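Local coordinates for mitogen (Streptococcus dysgalactiae, PDB 2J4X), which acts as a bacterial superantigen, a zinc-binding mitogen of the staphylococcal and streptococcal toxin family that probably has toxin activity, at residues S107-N112 / S200-Y205; Y126-Q131 / D141-K146. All blocks are in the same frame, centred on the assembly; numbering follows the deposited sequence.

Interaction 1 (S107-N112 / S200-Y205). With ZN (zinc ion), chain B.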
# COMPACT_ATOMS: atom_id res chain seq x y z
N SER A 107 -6.09 5.11 14.83
CA SER A 107 -7.24 4.62 14.09
C SER A 107 -7.18 3.12 14.00
O SER A 107 -6.11 2.54 13.76
CB SER A 107 -7.25 5.16 12.66
OG SER A 107 -7.39 6.56 12.64
N THR A 108 -8.33 2.49 14.22
CA THR A 108 -8.43 1.04 14.08
C THR A 108 -9.58 0.93 13.10
O THR A 108 -10.75 1.05 13.48
CB THR A 108 -8.79 0.33 15.40
OG1 THR A 108 -7.63 0.26 16.24
CG2 THR A 108 -9.28 -1.08 15.14
N ILE A 109 -9.23 0.74 11.83
CA ILE A 109 -10.23 0.63 10.78
C ILE A 109 -10.57 -0.82 10.46
O ILE A 109 -9.68 -1.65 10.28
CB ILE A 109 -9.74 1.38 9.50
CG1 ILE A 109 -9.48 2.86 9.83
CG2 ILE A 109 -10.82 1.34 8.41
CD1 ILE A 109 -10.72 3.61 10.25
N TYR A 110 -11.87 -1.10 10.42
CA TYR A 110 -12.37 -2.43 10.11
C TYR A 110 -12.43 -2.72 8.62
O TYR A 110 -12.69 -1.84 7.78
CB TYR A 110 -13.75 -2.68 10.77
CG TYR A 110 -13.61 -3.15 12.20
CD1 TYR A 110 -13.26 -2.25 13.21
CD2 TYR A 110 -13.61 -4.51 12.51
CE1 TYR A 110 -12.89 -2.69 14.50
CE2 TYR A 110 -13.25 -4.98 13.78
CZ TYR A 110 -12.88 -4.06 14.77
OH TYR A 110 -12.44 -4.49 16.02
N MET A 111 -12.15 -3.98 8.31
CA MET A 111 -12.14 -4.49 6.95
C MET A 111 -13.34 -5.44 6.89
O MET A 111 -13.40 -6.42 7.63
CB MET A 111 -10.81 -5.24 6.74
CG MET A 111 -10.38 -5.51 5.31
SD MET A 111 -8.64 -6.07 5.33
CE MET A 111 -8.87 -7.81 5.30
N ASN A 112 -14.32 -5.11 6.05
CA ASN A 112 -15.51 -5.94 5.87
C ASN A 112 -15.28 -6.76 4.62
O ASN A 112 -15.08 -6.19 3.54
CB ASN A 112 -16.75 -5.08 5.63
CG ASN A 112 -17.05 -4.17 6.79
OD1 ASN A 112 -17.50 -3.04 6.59
ND2 ASN A 112 -16.80 -4.66 8.00
N SER A 200 -14.29 5.75 7.21
CA SER A 200 -15.13 5.04 8.13
C SER A 200 -14.63 3.60 8.22
O SER A 200 -14.25 3.14 9.30
CB SER A 200 -16.58 5.06 7.67
OG SER A 200 -17.37 4.31 8.59
N HIS A 201 -14.60 2.89 7.10
CA HIS A 201 -14.13 1.50 7.10
C HIS A 201 -13.65 1.08 5.73
O HIS A 201 -13.69 1.87 4.79
CB HIS A 201 -15.26 0.56 7.52
CG HIS A 201 -16.50 0.71 6.69
ND1 HIS A 201 -17.40 1.74 6.87
CD2 HIS A 201 -16.98 -0.03 5.67
CE1 HIS A 201 -18.39 1.62 6.00
NE2 HIS A 201 -18.16 0.55 5.26
N PHE A 202 -13.19 -0.17 5.63
CA PHE A 202 -12.72 -0.72 4.35
C PHE A 202 -13.67 -1.84 3.95
O PHE A 202 -14.07 -2.64 4.80
CB PHE A 202 -11.30 -1.30 4.47
CG PHE A 202 -10.26 -0.28 4.84
CD1 PHE A 202 -9.21 -0.63 5.69
CD2 PHE A 202 -10.34 1.03 4.37
CE1 PHE A 202 -8.25 0.31 6.07
CE2 PHE A 202 -9.39 1.98 4.74
CZ PHE A 202 -8.34 1.62 5.59
N ASP A 203 -14.03 -1.90 2.66
CA ASP A 203 -14.92 -2.94 2.13
C ASP A 203 -14.22 -3.79 1.09
O ASP A 203 -13.66 -3.27 0.13
CB ASP A 203 -16.16 -2.33 1.50
CG ASP A 203 -17.13 -1.77 2.51
OD1 ASP A 203 -17.49 -2.49 3.49
OD2 ASP A 203 -17.55 -0.60 2.33
N VAL A 204 -14.26 -5.10 1.28
CA VAL A 204 -13.62 -6.02 0.36
C VAL A 204 -14.70 -6.80 -0.39
O VAL A 204 -15.56 -7.40 0.23
CB VAL A 204 -12.72 -7.00 1.11
CG1 VAL A 204 -12.00 -7.89 0.15
CG2 VAL A 204 -11.75 -6.23 1.99
N TYR A 205 -14.68 -6.76 -1.73
CA TYR A 205 -15.69 -7.45 -2.55
C TYR A 205 -15.13 -8.60 -3.34
O TYR A 205 -14.74 -8.43 -4.49
CB TYR A 205 -16.37 -6.48 -3.51
CG TYR A 205 -17.09 -5.39 -2.78
CD1 TYR A 205 -16.46 -4.17 -2.49
CD2 TYR A 205 -18.37 -5.61 -2.29
CE1 TYR A 205 -17.11 -3.19 -1.74
CE2 TYR A 205 -19.02 -4.65 -1.54
CZ TYR A 205 -18.40 -3.45 -1.27
OH TYR A 205 -19.08 -2.52 -0.53
ZN ZN B . -19.18 0.34 3.43
O HOH W 1 -14.08 1.07 11.15
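The backbone N of Val204 donates to Asn112 O at 2.6 Å, the shortest of three nearly straight bonds that join two parallel strands. In the same ladder Tyr110 O receives the N-H of Phe202 and Asn112 N gives its hydrogen to Phe202 O, each at 2.8 Å. Farther back the strands part, and a water spans the gap from Tyr110 N to Ser200 O. There Ser200 and His201 together face His171 in a classic beta bulge.

The two sheet faces differ sharply. On one, a methyl of Ile109 sits over the centre of the Phe202 ring, its CG2 3.6 Å from the ring centroid in a CH-pi contact, and Met111 CG packs on Val204 CG2 at 3.7 Å. On the other, zinc is bound by His201 NE2 at 2.1 Å and by Asp203 OD2 at 2.2 Å, with His171 as a third protein ligand. With CG of His201 between its backbone N and carbonyl carbon (chi1 55°), the imidazole lies beside Asp203 at the metal. Its ND1 donates to Ser200 OG at 3.1 Å, and this in-plane bond and the metal bond together fix the ring's rotation.

Within the beta-grasp sheet, strand 104-114 lies between 126-132 and 199-206, and strand 166-172 brings His171 from beyond 199-206; helix 137-150 covers the apolar face, meeting Met111 through Leu144 and Phe202 through Ile140.

Interaction 2 (Y126-Q131 / D141-K146)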
# COMPACT_ATOMS: atom_id res chain seq x y z
N TYR A 126 -11.50 -8.67 10.71
CA TYR A 126 -10.26 -7.94 10.38
C TYR A 126 -10.29 -6.42 10.54
O TYR A 126 -11.20 -5.74 10.06
CB TYR A 126 -9.84 -8.24 8.95
CG TYR A 126 -9.29 -9.62 8.77
CD1 TYR A 126 -10.04 -10.61 8.14
CD2 TYR A 126 -8.03 -9.95 9.24
CE1 TYR A 126 -9.54 -11.89 7.98
CE2 TYR A 126 -7.51 -11.22 9.09
CZ TYR A 126 -8.27 -12.19 8.45
OH TYR A 126 -7.75 -13.45 8.29
N LYS A 127 -9.26 -5.92 11.22
CA LYS A 127 -9.06 -4.49 11.49
C LYS A 127 -7.60 -4.16 11.11
O LYS A 127 -6.72 -5.03 11.21
CB LYS A 127 -9.30 -4.19 12.98
N ILE A 128 -7.35 -2.95 10.62
CA ILE A 128 -5.99 -2.52 10.29
C ILE A 128 -5.81 -1.28 11.14
O ILE A 128 -6.64 -0.37 11.13
CB ILE A 128 -5.79 -2.10 8.79
CG1 ILE A 128 -6.12 -3.27 7.85
CG2 ILE A 128 -4.34 -1.68 8.56
CD1 ILE A 128 -6.04 -2.89 6.35
N THR A 129 -4.72 -1.25 11.89
CA THR A 129 -4.43 -0.13 12.77
C THR A 129 -3.41 0.87 12.18
O THR A 129 -2.38 0.46 11.63
CB THR A 129 -3.92 -0.64 14.15
OG1 THR A 129 -4.99 -1.33 14.84
CG2 THR A 129 -3.45 0.52 15.01
N PHE A 130 -3.74 2.16 12.30
CA PHE A 130 -2.90 3.29 11.85
C PHE A 130 -2.68 4.27 13.01
O PHE A 130 -3.54 4.44 13.87
CB PHE A 130 -3.54 4.05 10.68
CG PHE A 130 -3.90 3.18 9.52
CD1 PHE A 130 -5.15 2.57 9.46
CD2 PHE A 130 -3.00 2.96 8.50
CE1 PHE A 130 -5.50 1.75 8.38
CE2 PHE A 130 -3.34 2.15 7.42
CZ PHE A 130 -4.59 1.55 7.36
N GLN A 131 -1.52 4.92 13.02
CA GLN A 131 -1.25 5.87 14.08
C GLN A 131 -0.96 7.30 13.62
O GLN A 131 -0.54 8.15 14.43
CB GLN A 131 -0.11 5.36 14.96
CG GLN A 131 1.16 5.11 14.24
CD GLN A 131 2.15 4.37 15.09
OE1 GLN A 131 2.80 4.95 15.97
NE2 GLN A 131 2.27 3.07 14.85
N ASP A 141 -3.32 -0.20 0.85
CA ASP A 141 -3.50 -1.22 -0.18
C ASP A 141 -2.64 -2.45 0.06
O ASP A 141 -3.14 -3.58 0.00
CB ASP A 141 -3.22 -0.61 -1.56
CG ASP A 141 -3.72 -1.50 -2.71
OD1 ASP A 141 -4.79 -2.12 -2.55
OD2 ASP A 141 -3.07 -1.55 -3.77
N VAL A 142 -1.36 -2.23 0.31
CA VAL A 142 -0.42 -3.31 0.58
C VAL A 142 -0.73 -4.09 1.86
O VAL A 142 -0.65 -5.31 1.88
CB VAL A 142 1.04 -2.76 0.66
CG1 VAL A 142 1.98 -3.84 1.24
CG2 VAL A 142 1.50 -2.30 -0.74
N ARG A 143 -1.04 -3.41 2.95
CA ARG A 143 -1.37 -4.11 4.18
C ARG A 143 -2.71 -4.88 4.02
O ARG A 143 -2.88 -6.00 4.54
CB ARG A 143 -1.44 -3.11 5.34
CG ARG A 143 -0.12 -2.42 5.65
CD ARG A 143 -0.26 -1.42 6.80
NE ARG A 143 -0.67 -2.05 8.05
CZ ARG A 143 -0.99 -1.38 9.15
NH1 ARG A 143 -0.94 -0.07 9.16
NH2 ARG A 143 -1.34 -2.02 10.26
N LEU A 144 -3.66 -4.28 3.30
CA LEU A 144 -4.95 -4.93 3.10
C LEU A 144 -4.78 -6.19 2.28
O LEU A 144 -5.38 -7.22 2.59
CB LEU A 144 -5.95 -3.99 2.41
CG LEU A 144 -7.37 -4.55 2.19
CD1 LEU A 144 -8.40 -3.44 2.30
CD2 LEU A 144 -7.44 -5.25 0.86
N ARG A 145 -3.95 -6.11 1.24
CA ARG A 145 -3.72 -7.28 0.38
C ARG A 145 -2.98 -8.38 1.14
O ARG A 145 -3.36 -9.54 1.06
CB ARG A 145 -2.94 -6.90 -0.88
CG ARG A 145 -3.74 -6.07 -1.85
CD ARG A 145 -2.91 -5.59 -3.02
NE ARG A 145 -3.60 -4.56 -3.78
CZ ARG A 145 -3.87 -4.62 -5.08
NH1 ARG A 145 -3.53 -5.68 -5.80
NH2 ARG A 145 -4.48 -3.60 -5.66
N LYS A 146 -1.94 -8.01 1.90
CA LYS A 146 -1.16 -8.96 2.68
C LYS A 146 -2.02 -9.67 3.73
O LYS A 146 -1.87 -10.86 3.98
CB LYS A 146 0.04 -8.26 3.34
CG LYS A 146 1.21 -8.05 2.41
CD LYS A 146 2.34 -7.26 3.10
CE LYS A 146 3.58 -7.07 2.24
NZ LYS A 146 4.40 -8.30 2.15
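Strand 126-131 and helix 141-146 run roughly antiparallel, their directions 150° apart and their axes 9.9 Å from each other at closest approach, with Ile128 and Leu144 as the nearest pair of CA atoms. Arg143 makes the polar link. Its guanidinium grips a single backbone oxygen end-on: NH1 lies 2.9 Å and NH2 3.0 Å from Thr129 O, which sits at the edge of the group, close to its plane. Both bonds are bent, as expected when two N-H groups converge on one acceptor. NH2 approaches a lone pair in the carbonyl plane, whereas NH1 is tilted 31° from that plane.

The same group is covered on one face by Ile128, whose CG2 stands over its centre, 3.4 Å from Arg143 CZ. A bend at chi3 (62°) in the otherwise extended arginine chain turns the guanidinium flat against this methyl while its edge meets the carbonyl. This is the strand-to-helix packing of the beta-grasp domain, in which helix 137-150 lies across one face of the mixed sheet and strand 126-132 is an outermost strand of that sheet. A salt bridge from NH1 to Glu139, one turn back along the helix, gives the guanidinium a charged partner as well.

Deeper in, the other branch of Ile128 reaches the helix itself: CD1 lies 4.1 Å from Leu144 CB, the two side chains crossing at about a right angle. Phe130 runs past Arg143 in the opposite direction, its CE2 3.7 Å from NH1; with ring and guanidinium planes steeply inclined and a long separation, any cation-pi attraction is at most weak. The Phe130 side chain also touches Ile140 of the same helix.

Both interactions belong to the beta-grasp domain and meet along the border of strands 104-114 and 126-132, where Met111 N probably bonds to Tyr126 O and Ile109 O to Ile128 N. Interaction 2 lies nested within the chain loop closed by interaction 1. Interaction 1 is a partly buried strand pairing, carried by backbone bonds, with a metal site on one face and apolar packing on the other; interaction 2 is a more buried strand-to-helix contact, carried by side chains. Helix 137-150 connects them: Leu144 touches both Met111 and Ile128. Their polar groups also differ: a metal held by histidine and aspartate in one, a guanidinium bound to a strand carbonyl in the other.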